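Local structure of core protein VP4 (2JHP) at residues 313-323 with 353-363; 134-142 with 384-392. The protein forms part of the inner core of the bluetongue virus particle and carries out the successive steps of viral RNA capping. All blocks are in the same frame, centred on the assembly; numbering follows the deposited sequence.

Interaction 1 of 2, residues 313-323 with 353-363; sequences KDEYHCISTYL and HPDASVTKVVS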
loop_
_atom_site.group_PDB
_atom_site.type_symbol
_atom_site.label_atom_id
_atom_site.label_comp_id
_atom_site.label_asym_id
_atom_site.label_seq_id
_atom_site.Cartn_x
_atom_site.Cartn_y
_atom_site.Cartn_z
ATOM N N LYS A 313 20.048 -41.129 5.692
ATOM C CA LYS A 313 20.618 -40.601 4.453
ATOM C C LYS A 313 21.245 -39.226 4.657
ATOM O O LYS A 313 20.629 -38.337 5.245
ATOM C CB LYS A 313 19.545 -40.549 3.360
ATOM C CG LYS A 313 19.130 -41.921 2.839
ATOM C CD LYS A 313 17.635 -42.005 2.567
ATOM C CE LYS A 313 17.231 -43.448 2.274
ATOM N NZ LYS A 313 15.757 -43.657 2.415
ATOM N N ASP A 314 22.477 -39.066 4.177
ATOM C CA ASP A 314 23.191 -37.790 4.245
ATOM C C ASP A 314 22.935 -36.933 3.013
ATOM O O ASP A 314 22.980 -35.701 3.073
ATOM C CB ASP A 314 24.689 -38.021 4.439
ATOM C CG ASP A 314 25.096 -37.962 5.896
ATOM O OD1 ASP A 314 24.549 -37.081 6.612
ATOM O OD2 ASP A 314 25.948 -38.795 6.330
ATOM N N GLU A 315 22.699 -37.608 1.895
ATOM C CA GLU A 315 22.213 -36.979 0.680
ATOM C C GLU A 315 21.144 -37.880 0.064
ATOM O O GLU A 315 21.073 -39.074 0.376
ATOM C CB GLU A 315 23.347 -36.713 -0.309
ATOM C CG GLU A 315 23.912 -37.966 -0.966
ATOM C CD GLU A 315 24.561 -37.693 -2.310
ATOM O OE1 GLU A 315 24.555 -36.521 -2.761
ATOM O OE2 GLU A 315 25.079 -38.660 -2.917
ATOM N N TYR A 316 20.317 -37.295 -0.799
ATOM C CA TYR A 316 19.167 -37.977 -1.388
ATOM C C TYR A 316 18.527 -37.109 -2.463
ATOM O O TYR A 316 18.954 -35.974 -2.698
ATOM C CB TYR A 316 18.134 -38.341 -0.311
ATOM C CG TYR A 316 17.512 -37.159 0.417
ATOM C CD1 TYR A 316 18.154 -36.556 1.508
ATOM C CD2 TYR A 316 16.268 -36.658 0.031
ATOM C CE1 TYR A 316 17.566 -35.469 2.182
ATOM C CE2 TYR A 316 15.681 -35.593 0.699
ATOM C CZ TYR A 316 16.331 -35.000 1.773
ATOM O OH TYR A 316 15.747 -33.935 2.425
ATOM N N HIS A 317 17.494 -37.642 -3.108
ATOM C CA HIS A 317 16.846 -36.937 -4.208
ATOM C C HIS A 317 15.336 -36.803 -4.050
ATOM O O HIS A 317 14.695 -37.575 -3.327
ATOM C CB HIS A 317 17.188 -37.597 -5.545
ATOM C CG HIS A 317 18.643 -37.548 -5.885
ATOM N ND1 HIS A 317 19.234 -36.448 -6.467
ATOM C CD2 HIS A 317 19.629 -38.468 -5.726
ATOM C CE1 HIS A 317 20.519 -36.689 -6.656
ATOM N NE2 HIS A 317 20.786 -37.909 -6.216
ATOM N N CYS A 318 14.786 -35.806 -4.739
ATOM C CA CYS A 318 13.356 -35.551 -4.748
ATOM C C CYS A 318 12.958 -34.694 -5.958
ATOM O O CYS A 318 13.819 -34.189 -6.678
ATOM C CB CYS A 318 12.943 -34.849 -3.456
ATOM S SG CYS A 318 13.490 -33.154 -3.346
ATOM N N ILE A 319 11.653 -34.538 -6.167
ATOM C CA ILE A 319 11.132 -33.733 -7.258
ATOM C C ILE A 319 10.613 -32.419 -6.678
ATOM O O ILE A 319 9.655 -32.403 -5.904
ATOM C CB ILE A 319 10.025 -34.474 -8.021
ATOM C CG1 ILE A 319 10.566 -35.784 -8.602
ATOM C CG2 ILE A 319 9.472 -33.598 -9.125
ATOM C CD1 ILE A 319 9.500 -36.824 -8.842
ATOM N N SER A 320 11.254 -31.318 -7.051
ATOM C CA SER A 320 10.999 -30.050 -6.384
ATOM C C SER A 320 11.205 -28.805 -7.247
ATOM O O SER A 320 11.877 -28.841 -8.277
ATOM C CB SER A 320 11.878 -29.946 -5.128
ATOM O OG SER A 320 11.647 -28.724 -4.439
ATOM N N THR A 321 10.604 -27.707 -6.800
ATOM C CA THR A 321 10.966 -26.369 -7.252
ATOM C C THR A 321 11.712 -25.676 -6.099
ATOM O O THR A 321 12.845 -25.226 -6.266
ATOM C CB THR A 321 9.722 -25.558 -7.710
ATOM O OG1 THR A 321 9.177 -26.122 -8.914
ATOM C CG2 THR A 321 10.076 -24.089 -7.953
ATOM N N TYR A 322 11.079 -25.613 -4.931
ATOM C CA TYR A 322 11.737 -25.098 -3.732
ATOM C C TYR A 322 11.501 -26.018 -2.545
ATOM O O TYR A 322 10.532 -26.770 -2.515
ATOM C CB TYR A 322 11.231 -23.697 -3.354
ATOM C CG TYR A 322 11.367 -22.608 -4.401
ATOM C CD1 TYR A 322 10.252 -21.912 -4.838
ATOM C CD2 TYR A 322 12.614 -22.252 -4.928
ATOM C CE1 TYR A 322 10.364 -20.898 -5.782
ATOM C CE2 TYR A 322 12.735 -21.245 -5.876
ATOM C CZ TYR A 322 11.608 -20.571 -6.297
ATOM O OH TYR A 322 11.721 -19.569 -7.230
ATOM N N LEU A 323 12.412 -25.958 -1.580
ATOM C CA LEU A 323 12.173 -26.491 -0.246
ATOM C C LEU A 323 12.331 -25.337 0.738
ATOM O O LEU A 323 13.328 -24.608 0.705
ATOM C CB LEU A 323 13.148 -27.621 0.093
ATOM C CG LEU A 323 13.208 -28.857 -0.813
ATOM C CD1 LEU A 323 14.433 -29.718 -0.472
ATOM C CD2 LEU A 323 11.938 -29.688 -0.739
ATOM N N HIS A 353 9.598 -19.034 -11.557
ATOM C CA HIS A 353 9.955 -20.151 -10.683
ATOM C C HIS A 353 10.228 -21.356 -11.566
ATOM O O HIS A 353 9.365 -21.753 -12.351
ATOM C CB HIS A 353 8.830 -20.455 -9.693
ATOM C CG HIS A 353 8.407 -19.265 -8.893
ATOM N ND1 HIS A 353 9.094 -18.836 -7.778
ATOM C CD2 HIS A 353 7.380 -18.397 -9.063
ATOM C CE1 HIS A 353 8.501 -17.764 -7.287
ATOM N NE2 HIS A 353 7.459 -17.475 -8.049
ATOM N N PRO A 354 11.441 -21.928 -11.468
ATOM C CA PRO A 354 11.779 -23.059 -12.345
ATOM C C PRO A 354 10.832 -24.251 -12.178
ATOM O O PRO A 354 10.464 -24.600 -11.053
ATOM C CB PRO A 354 13.209 -23.428 -11.936
ATOM C CG PRO A 354 13.453 -22.766 -10.644
ATOM C CD PRO A 354 12.552 -21.567 -10.570
ATOM N N ASP A 355 10.433 -24.830 -13.310
ATOM C CA ASP A 355 9.644 -26.067 -13.383
ATOM C C ASP A 355 10.156 -27.076 -12.362
ATOM O O ASP A 355 11.365 -27.169 -12.136
ATOM C CB ASP A 355 9.774 -26.669 -14.788
ATOM C CG ASP A 355 8.428 -26.946 -15.442
ATOM O OD1 ASP A 355 7.588 -27.666 -14.850
ATOM O OD2 ASP A 355 8.214 -26.439 -16.571
ATOM N N ALA A 356 9.254 -27.832 -11.742
ATOM C CA ALA A 356 9.688 -28.791 -10.732
ATOM C C ALA A 356 10.496 -29.873 -11.401
ATOM O O ALA A 356 10.068 -30.442 -12.410
ATOM C CB ALA A 356 8.514 -29.381 -9.974
ATOM N N SER A 357 11.683 -30.120 -10.850
ATOM C CA SER A 357 12.606 -31.115 -11.392
ATOM C C SER A 357 13.278 -31.951 -10.301
ATOM O O SER A 357 13.082 -31.724 -9.111
ATOM C CB SER A 357 13.668 -30.428 -12.251
ATOM O OG SER A 357 14.301 -29.390 -11.519
ATOM N N VAL A 358 14.074 -32.923 -10.723
ATOM C CA VAL A 358 14.788 -33.780 -9.790
ATOM C C VAL A 358 15.936 -32.995 -9.163
ATOM O O VAL A 358 16.733 -32.385 -9.867
ATOM C CB VAL A 358 15.249 -35.101 -10.457
ATOM C CG1 VAL A 358 16.026 -34.837 -11.754
ATOM C CG2 VAL A 358 16.064 -35.948 -9.483
ATOM N N THR A 359 15.987 -32.997 -7.833
ATOM C CA THR A 359 16.916 -32.168 -7.079
ATOM C C THR A 359 17.713 -33.010 -6.084
ATOM O O THR A 359 17.159 -33.878 -5.401
ATOM C CB THR A 359 16.160 -31.045 -6.311
ATOM O OG1 THR A 359 15.243 -30.379 -7.189
ATOM C CG2 THR A 359 17.130 -30.023 -5.746
ATOM N N LYS A 360 19.014 -32.749 -6.018
ATOM C CA LYS A 360 19.867 -33.338 -4.993
ATOM C C LYS A 360 19.788 -32.448 -3.769
ATOM O O LYS A 360 19.777 -31.222 -3.892
ATOM C CB LYS A 360 21.320 -33.446 -5.473
ATOM C CG LYS A 360 22.215 -34.302 -4.576
ATOM C CD LYS A 360 23.670 -34.297 -5.034
ATOM C CE LYS A 360 24.477 -33.170 -4.386
ATOM N NZ LYS A 360 25.945 -33.478 -4.363
ATOM N N VAL A 361 19.732 -33.063 -2.591
ATOM C CA VAL A 361 19.674 -32.313 -1.336
ATOM C C VAL A 361 20.613 -32.882 -0.265
ATOM O O VAL A 361 20.582 -34.078 0.038
ATOM C CB VAL A 361 18.199 -32.137 -0.826
ATOM C CG1 VAL A 361 17.315 -33.295 -1.263
ATOM C CG2 VAL A 361 18.139 -31.937 0.681
ATOM N N VAL A 362 21.466 -32.014 0.278
ATOM C CA VAL A 362 22.348 -32.386 1.382
ATOM C C VAL A 362 21.624 -32.136 2.696
ATOM O O VAL A 362 21.322 -30.991 3.040
ATOM C CB VAL A 362 23.698 -31.612 1.394
ATOM C CG1 VAL A 362 24.783 -32.460 2.067
ATOM C CG2 VAL A 362 24.151 -31.221 -0.019
ATOM N N SER A 363 21.350 -33.221 3.416
ATOM C CA SER A 363 20.668 -33.175 4.706
ATOM C C SER A 363 21.166 -32.046 5.600
ATOM O O SER A 363 20.365 -31.279 6.128
ATOM C CB SER A 363 20.809 -34.515 5.429
ATOM O OG SER A 363 20.219 -35.553 4.670
HETATM O O HOH W 1 13.193 -27.325 -10.246
#
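Cys318 and Thr359 form a hydrogen-bonded pair, with Thr359 N 2.7 Å from Cys318 O and a return bond from Cys318 N to Thr359 O. Ser320 and Ser357 pair likewise. The bond from Ser320 N to Ser357 O is 2.8 Å long and nearly straight (171° at the hydrogen). Ser357 O also accepts from Thr359 OG1 at 3.2 Å, and the two donors come from opposite faces of its carbonyl plane. Tyr316 and Val361 complete this antiparallel two-stranded ladder, although the bond from Tyr316 N to Val361 O is weak. Further bonds close both ends. Ser363 OG donates to Lys313 O at 2.9 Å, and the backbone Ser363 N donates to Asp314 O. At the other end, Thr321 OG1 donates to Pro354 O at 2.9 Å and accepts from Arg341 N, a grip that fixes its rotation. Tyr322 OH and His353 ND1 share a hydrogen bond of 2.8 Å. Their rings meet rim to rim, with planes at 88°. A water links Ser320 O, Asp355 O and Ser357 OG.

Packing follows the two faces of the ladder. On one, Val361 CG1 lies over the Tyr316 ring, 3.7 Å from its centroid, in a CH-pi contact. Tyr316 CG sits between its own backbone N and carbonyl carbon (chi1 63°), which turns the ring across to Val361. On the other face, His317 CE1 rests on Lys360 CB and CG, and Glu315 OE1 makes a long salt bridge of 3.7 Å to Lys360 NZ.

Cys318 and Ile319 pack against helix 280-295, and Tyr316 and Cys318 touch His307 of strand 302-308. Thr321 and Tyr322 form a classic beta bulge opposite Phe339. There the chain leaves the ladder and becomes the edge strand 322-324, beside strand 335-341 in the seven-stranded sheet that also holds strand 302-308.

Interaction 2 of 2, residues 134-142 with 384-392; sequences GSEAETLND and KRLFEHLHI. With SAH (S-adenosyl-L-homocysteine), chain B; GUN (guanine), chain D.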
loop_
_atom_site.group_PDB
_atom_site.type_symbol
_atom_site.label_atom_id
_atom_site.label_comp_id
_atom_site.label_asym_id
_atom_site.label_seq_id
_atom_site.Cartn_x
_atom_site.Cartn_y
_atom_site.Cartn_z
ATOM N N GLY A 134 5.661 -2.760 -7.485
ATOM C CA GLY A 134 6.243 -2.654 -6.143
ATOM C C GLY A 134 5.365 -3.290 -5.075
ATOM O O GLY A 134 5.266 -2.780 -3.956
ATOM N N SER A 135 4.720 -4.402 -5.415
ATOM C CA SER A 135 3.644 -4.916 -4.568
ATOM C C SER A 135 4.200 -5.778 -3.478
ATOM O O SER A 135 5.306 -6.267 -3.587
ATOM C CB SER A 135 2.619 -5.720 -5.377
ATOM O OG SER A 135 2.045 -4.954 -6.419
ATOM N N GLU A 136 3.415 -5.947 -2.423
ATOM C CA GLU A 136 3.715 -6.883 -1.344
ATOM C C GLU A 136 2.393 -7.398 -0.823
ATOM O O GLU A 136 1.353 -7.128 -1.433
ATOM C CB GLU A 136 4.499 -6.199 -0.244
ATOM C CG GLU A 136 5.963 -6.107 -0.494
ATOM C CD GLU A 136 6.665 -5.565 0.704
ATOM O OE1 GLU A 136 6.020 -5.430 1.761
ATOM O OE2 GLU A 136 7.858 -5.273 0.622
ATOM N N ALA A 137 2.418 -8.138 0.287
ATOM C CA ALA A 137 1.210 -8.794 0.824
ATOM C C ALA A 137 -0.036 -7.905 0.899
ATOM O O ALA A 137 -1.138 -8.395 0.666
ATOM C CB ALA A 137 1.486 -9.435 2.175
ATOM N N GLU A 138 0.136 -6.613 1.204
ATOM C CA GLU A 138 -1.008 -5.674 1.261
ATOM C C GLU A 138 -1.803 -5.584 -0.053
ATOM O O GLU A 138 -3.022 -5.403 -0.031
ATOM C CB GLU A 138 -0.581 -4.273 1.710
ATOM C CG GLU A 138 -0.103 -3.369 0.580
ATOM C CD GLU A 138 1.252 -3.786 0.045
ATOM O OE1 GLU A 138 2.207 -3.820 0.843
ATOM O OE2 GLU A 138 1.369 -4.076 -1.162
ATOM N N THR A 139 -1.110 -5.721 -1.182
ATOM C CA THR A 139 -1.764 -5.654 -2.477
ATOM C C THR A 139 -2.452 -6.970 -2.817
ATOM O O THR A 139 -3.615 -6.968 -3.222
ATOM C CB THR A 139 -0.803 -5.231 -3.595
ATOM O OG1 THR A 139 -0.171 -4.008 -3.218
ATOM C CG2 THR A 139 -1.573 -4.992 -4.890
ATOM N N LEU A 140 -1.736 -8.078 -2.635
ATOM C CA LEU A 140 -2.301 -9.416 -2.829
ATOM C C LEU A 140 -3.594 -9.597 -2.035
ATOM O O LEU A 140 -4.601 -10.072 -2.565
ATOM C CB LEU A 140 -1.289 -10.501 -2.422
ATOM C CG LEU A 140 -0.036 -10.705 -3.269
ATOM C CD1 LEU A 140 0.854 -11.724 -2.633
ATOM C CD2 LEU A 140 -0.414 -11.169 -4.678
ATOM N N ASN A 141 -3.555 -9.203 -0.768
ATOM C CA ASN A 141 -4.701 -9.306 0.132
ATOM C C ASN A 141 -6.004 -8.681 -0.356
ATOM O O ASN A 141 -7.077 -9.187 -0.041
ATOM C CB ASN A 141 -4.349 -8.733 1.501
ATOM C CG ASN A 141 -3.552 -9.688 2.335
ATOM O OD1 ASN A 141 -3.360 -10.846 1.964
ATOM N ND2 ASN A 141 -3.070 -9.213 3.471
ATOM N N ASP A 142 -5.923 -7.593 -1.113
ATOM C CA ASP A 142 -7.137 -6.934 -1.584
ATOM C C ASP A 142 -7.379 -7.090 -3.091
ATOM O O ASP A 142 -8.248 -6.420 -3.655
ATOM C CB ASP A 142 -7.143 -5.458 -1.164
ATOM C CG ASP A 142 -7.124 -5.271 0.349
ATOM O OD1 ASP A 142 -7.904 -5.940 1.045
ATOM O OD2 ASP A 142 -6.324 -4.448 0.853
ATOM N N LYS A 384 4.858 -14.171 5.648
ATOM C CA LYS A 384 4.705 -13.044 4.728
ATOM C C LYS A 384 5.502 -13.243 3.446
ATOM O O LYS A 384 4.939 -13.225 2.348
ATOM C CB LYS A 384 5.109 -11.725 5.407
ATOM C CG LYS A 384 4.634 -10.458 4.689
ATOM C CD LYS A 384 4.742 -9.236 5.599
ATOM C CE LYS A 384 4.912 -7.929 4.820
ATOM N NZ LYS A 384 6.270 -7.813 4.195
ATOM N N ARG A 385 6.806 -13.453 3.614
ATOM C CA ARG A 385 7.768 -13.598 2.527
ATOM C C ARG A 385 7.523 -14.790 1.598
ATOM O O ARG A 385 7.828 -14.721 0.406
ATOM C CB ARG A 385 9.175 -13.716 3.093
ATOM C CG ARG A 385 9.786 -12.420 3.547
ATOM C CD ARG A 385 11.285 -12.593 3.561
ATOM N NE ARG A 385 11.949 -11.825 4.610
ATOM C CZ ARG A 385 13.204 -12.035 4.992
ATOM N NH1 ARG A 385 13.921 -12.993 4.408
ATOM N NH2 ARG A 385 13.739 -11.294 5.954
ATOM N N LEU A 386 7.012 -15.890 2.148
ATOM C CA LEU A 386 6.653 -17.041 1.338
ATOM C C LEU A 386 5.464 -16.645 0.449
ATOM O O LEU A 386 5.498 -16.793 -0.765
ATOM C CB LEU A 386 6.313 -18.252 2.227
ATOM C CG LEU A 386 7.412 -19.002 2.995
ATOM C CD1 LEU A 386 6.813 -20.002 3.981
ATOM C CD2 LEU A 386 8.358 -19.736 2.057
ATOM N N PHE A 387 4.425 -16.128 1.082
ATOM C CA PHE A 387 3.246 -15.640 0.407
ATOM C C PHE A 387 3.598 -14.756 -0.787
ATOM O O PHE A 387 3.149 -15.017 -1.903
ATOM C CB PHE A 387 2.383 -14.852 1.406
ATOM C CG PHE A 387 1.009 -14.530 0.904
ATOM C CD1 PHE A 387 0.173 -15.534 0.446
ATOM C CD2 PHE A 387 0.539 -13.222 0.927
ATOM C CE1 PHE A 387 -1.094 -15.246 -0.004
ATOM C CE2 PHE A 387 -0.745 -12.918 0.495
ATOM C CZ PHE A 387 -1.566 -13.935 0.028
ATOM N N GLU A 388 4.407 -13.724 -0.539
ATOM C CA GLU A 388 4.792 -12.751 -1.563
ATOM C C GLU A 388 5.646 -13.366 -2.668
ATOM O O GLU A 388 5.570 -12.965 -3.835
ATOM C CB GLU A 388 5.556 -11.595 -0.931
ATOM C CG GLU A 388 4.716 -10.715 0.013
ATOM C CD GLU A 388 5.557 -9.806 0.914
ATOM O OE1 GLU A 388 6.791 -10.015 1.015
ATOM O OE2 GLU A 388 4.976 -8.875 1.523
ATOM N N HIS A 389 6.464 -14.345 -2.304
ATOM C CA HIS A 389 7.362 -14.927 -3.262
ATOM C C HIS A 389 6.636 -15.875 -4.201
ATOM O O HIS A 389 6.951 -15.952 -5.394
ATOM C CB HIS A 389 8.537 -15.624 -2.583
ATOM C CG HIS A 389 9.587 -16.066 -3.550
ATOM N ND1 HIS A 389 9.922 -17.389 -3.732
ATOM C CD2 HIS A 389 10.327 -15.363 -4.443
ATOM C CE1 HIS A 389 10.850 -17.481 -4.667
ATOM N NE2 HIS A 389 11.108 -16.266 -5.121
ATOM N N LEU A 390 5.666 -16.594 -3.662
ATOM C CA LEU A 390 4.927 -17.560 -4.448
ATOM C C LEU A 390 3.947 -16.889 -5.418
ATOM O O LEU A 390 3.758 -17.372 -6.543
ATOM C CB LEU A 390 4.213 -18.569 -3.542
ATOM C CG LEU A 390 5.121 -19.516 -2.729
ATOM C CD1 LEU A 390 4.305 -20.447 -1.865
ATOM C CD2 LEU A 390 6.085 -20.337 -3.601
ATOM N N HIS A 391 3.378 -15.757 -5.001
ATOM C CA HIS A 391 2.178 -15.226 -5.629
ATOM C C HIS A 391 2.332 -13.868 -6.315
ATOM O O HIS A 391 1.345 -13.318 -6.795
ATOM C CB HIS A 391 1.026 -15.176 -4.598
ATOM C CG HIS A 391 0.726 -16.501 -3.971
ATOM N ND1 HIS A 391 0.342 -17.596 -4.708
ATOM C CD2 HIS A 391 0.753 -16.905 -2.680
ATOM C CE1 HIS A 391 0.153 -18.622 -3.900
ATOM N NE2 HIS A 391 0.392 -18.228 -2.663
ATOM N N ILE A 392 3.547 -13.326 -6.348
ATOM C CA ILE A 392 3.815 -12.052 -7.032
ATOM C C ILE A 392 4.792 -12.305 -8.171
ATOM O O ILE A 392 5.811 -12.982 -7.997
ATOM C CB ILE A 392 4.435 -10.997 -6.075
ATOM C CG1 ILE A 392 3.396 -10.470 -5.089
ATOM C CG2 ILE A 392 5.074 -9.840 -6.847
ATOM C CD1 ILE A 392 3.986 -9.790 -3.856
HETATM N N SAH B . 3.100 -0.923 -3.376
HETATM C CA SAH B . 2.691 -1.424 -2.026
HETATM C CB SAH B . 3.848 -1.696 -1.059
HETATM C CG SAH B . 5.162 -0.952 -1.212
HETATM S SD SAH B . 6.442 -1.709 -0.174
HETATM C C SAH B . 1.630 -0.554 -1.370
HETATM O O SAH B . 0.689 -0.111 -2.032
HETATM O OXT SAH B . 1.668 -0.305 -0.166
HETATM C "C5'" SAH B . 7.685 -1.365 -1.453
HETATM C "C4'" SAH B . 8.068 -2.596 -2.255
HETATM O "O4'" SAH B . 8.404 -2.244 -3.583
HETATM C "C3'" SAH B . 9.271 -3.328 -1.667
HETATM O "O3'" SAH B . 8.978 -4.714 -1.736
HETATM C "C2'" SAH B . 10.412 -3.009 -2.621
HETATM O "O2'" SAH B . 11.330 -4.060 -2.752
HETATM C "C1'" SAH B . 9.666 -2.799 -3.939
HETATM N N9 SAH B . 10.411 -1.957 -4.902
HETATM C C8 SAH B . 11.198 -0.863 -4.626
HETATM N N7 SAH B . 11.702 -0.385 -5.792
HETATM C C5 SAH B . 11.250 -1.156 -6.810
HETATM C C6 SAH B . 11.442 -1.116 -8.194
HETATM N N6 SAH B . 12.206 -0.172 -8.740
HETATM N N1 SAH B . 10.828 -2.053 -9.005
HETATM C C2 SAH B . 10.024 -3.030 -8.444
HETATM N N3 SAH B . 9.830 -3.073 -7.074
HETATM C C4 SAH B . 10.434 -2.152 -6.265
HETATM N N9 GUN D . 1.003 -11.674 5.752
HETATM C C8 GUN D . 0.146 -10.659 5.606
HETATM N N7 GUN D . -0.968 -11.098 5.016
HETATM C C5 GUN D . -0.825 -12.399 4.789
HETATM C C6 GUN D . -1.660 -13.350 4.210
HETATM O O6 GUN D . -2.775 -13.034 3.792
HETATM N N1 GUN D . -1.202 -14.675 4.122
HETATM C C2 GUN D . 0.090 -14.977 4.617
HETATM N N2 GUN D . 0.550 -16.212 4.538
HETATM N N3 GUN D . 0.871 -14.034 5.175
HETATM C C4 GUN D . 0.435 -12.767 5.264
HETATM O O HOH W 2 8.709 -8.385 0.739
#
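Glu136 crosses Glu388 and Lys384 on its way to S-adenosyl-L-homocysteine. Its CB lies 3.2 Å from Glu388 OE2. Its CG comes next to the ribose hydroxyl O3' of the ligand and is still near Glu388 OE2. The chain is extended beyond CG (chi2 -173°), and this carries the carboxylate to the ligand. OE1 faces Lys384 NZ at 3.4 Å, a salt bridge whose hydrogen bond is weak. OE2 accepts from O3' of the ligand at 2.7 Å.

The two carboxylates are close, with Glu136 OE1 3.6 Å from Glu388 OE2. Lys384 probably eases this repulsion, since its NZ also bridges to Glu388 OE2 at 3.2 Å on the syn side. Ala137 N donates to the same oxygen from the anti side at 2.9 Å, in a bond close to straight (167°). Glu388 OE2 thus ties the start of helix 137-141 to helix 380-391. Glu388 OE1 takes a hydrogen bond from a water that also reaches Glu136 OE2 weakly.

Beyond this network the contact is apolar. Leu140 CD1 approaches the Phe387 ring obliquely, 4.1 Å from its centroid, in an off-centre CH-pi contact, and also touches Ile392 CG1. Ala137 CB meets the ring at its edge. A guanine covers one ring face, its N1 over the centre, and Asn141 ND2 donates to its N7. Residues of the two helices therefore line a guanine pocket, while Gly134, Glu136 and Glu138 belong to the S-adenosyl-L-homocysteine pocket.

Helix 137-141 follows strand 131-132 and packs on Ile150 of strand 149-152, a neighbour in the same seven-stranded sheet. Thr139 also leans on helix 114-128. On the far helix, Phe387 and Leu390 touch Tyr185 of helix 178-186. Helix 380-391 runs on into strand 393-394 at the edge of that sheet.

The centres of interactions 1 and 2 lie 25 Å apart, but the two contacts meet at His389. Its carbonyl O is 3.0 Å from His353 CE1, and its CE1 is 3.4 Å from Tyr322 OH. The His389 and His353 rings pack edge to face. Interaction 2 lies directly at bound S-adenosyl-L-homocysteine and guanine. Interaction 1 is a peripheral ladder, about 35 Å from the centre of the chain. Each contact borders a different seven-stranded sheet, and both sheets have the strand order 3-2-1-4-5-7-6 of Rossmann-like methyltransferases. Helix 380-391 takes part in both contacts: it packs on residues 134-142 in interaction 2, and through His389 it reaches Tyr322 and His353 of interaction 1.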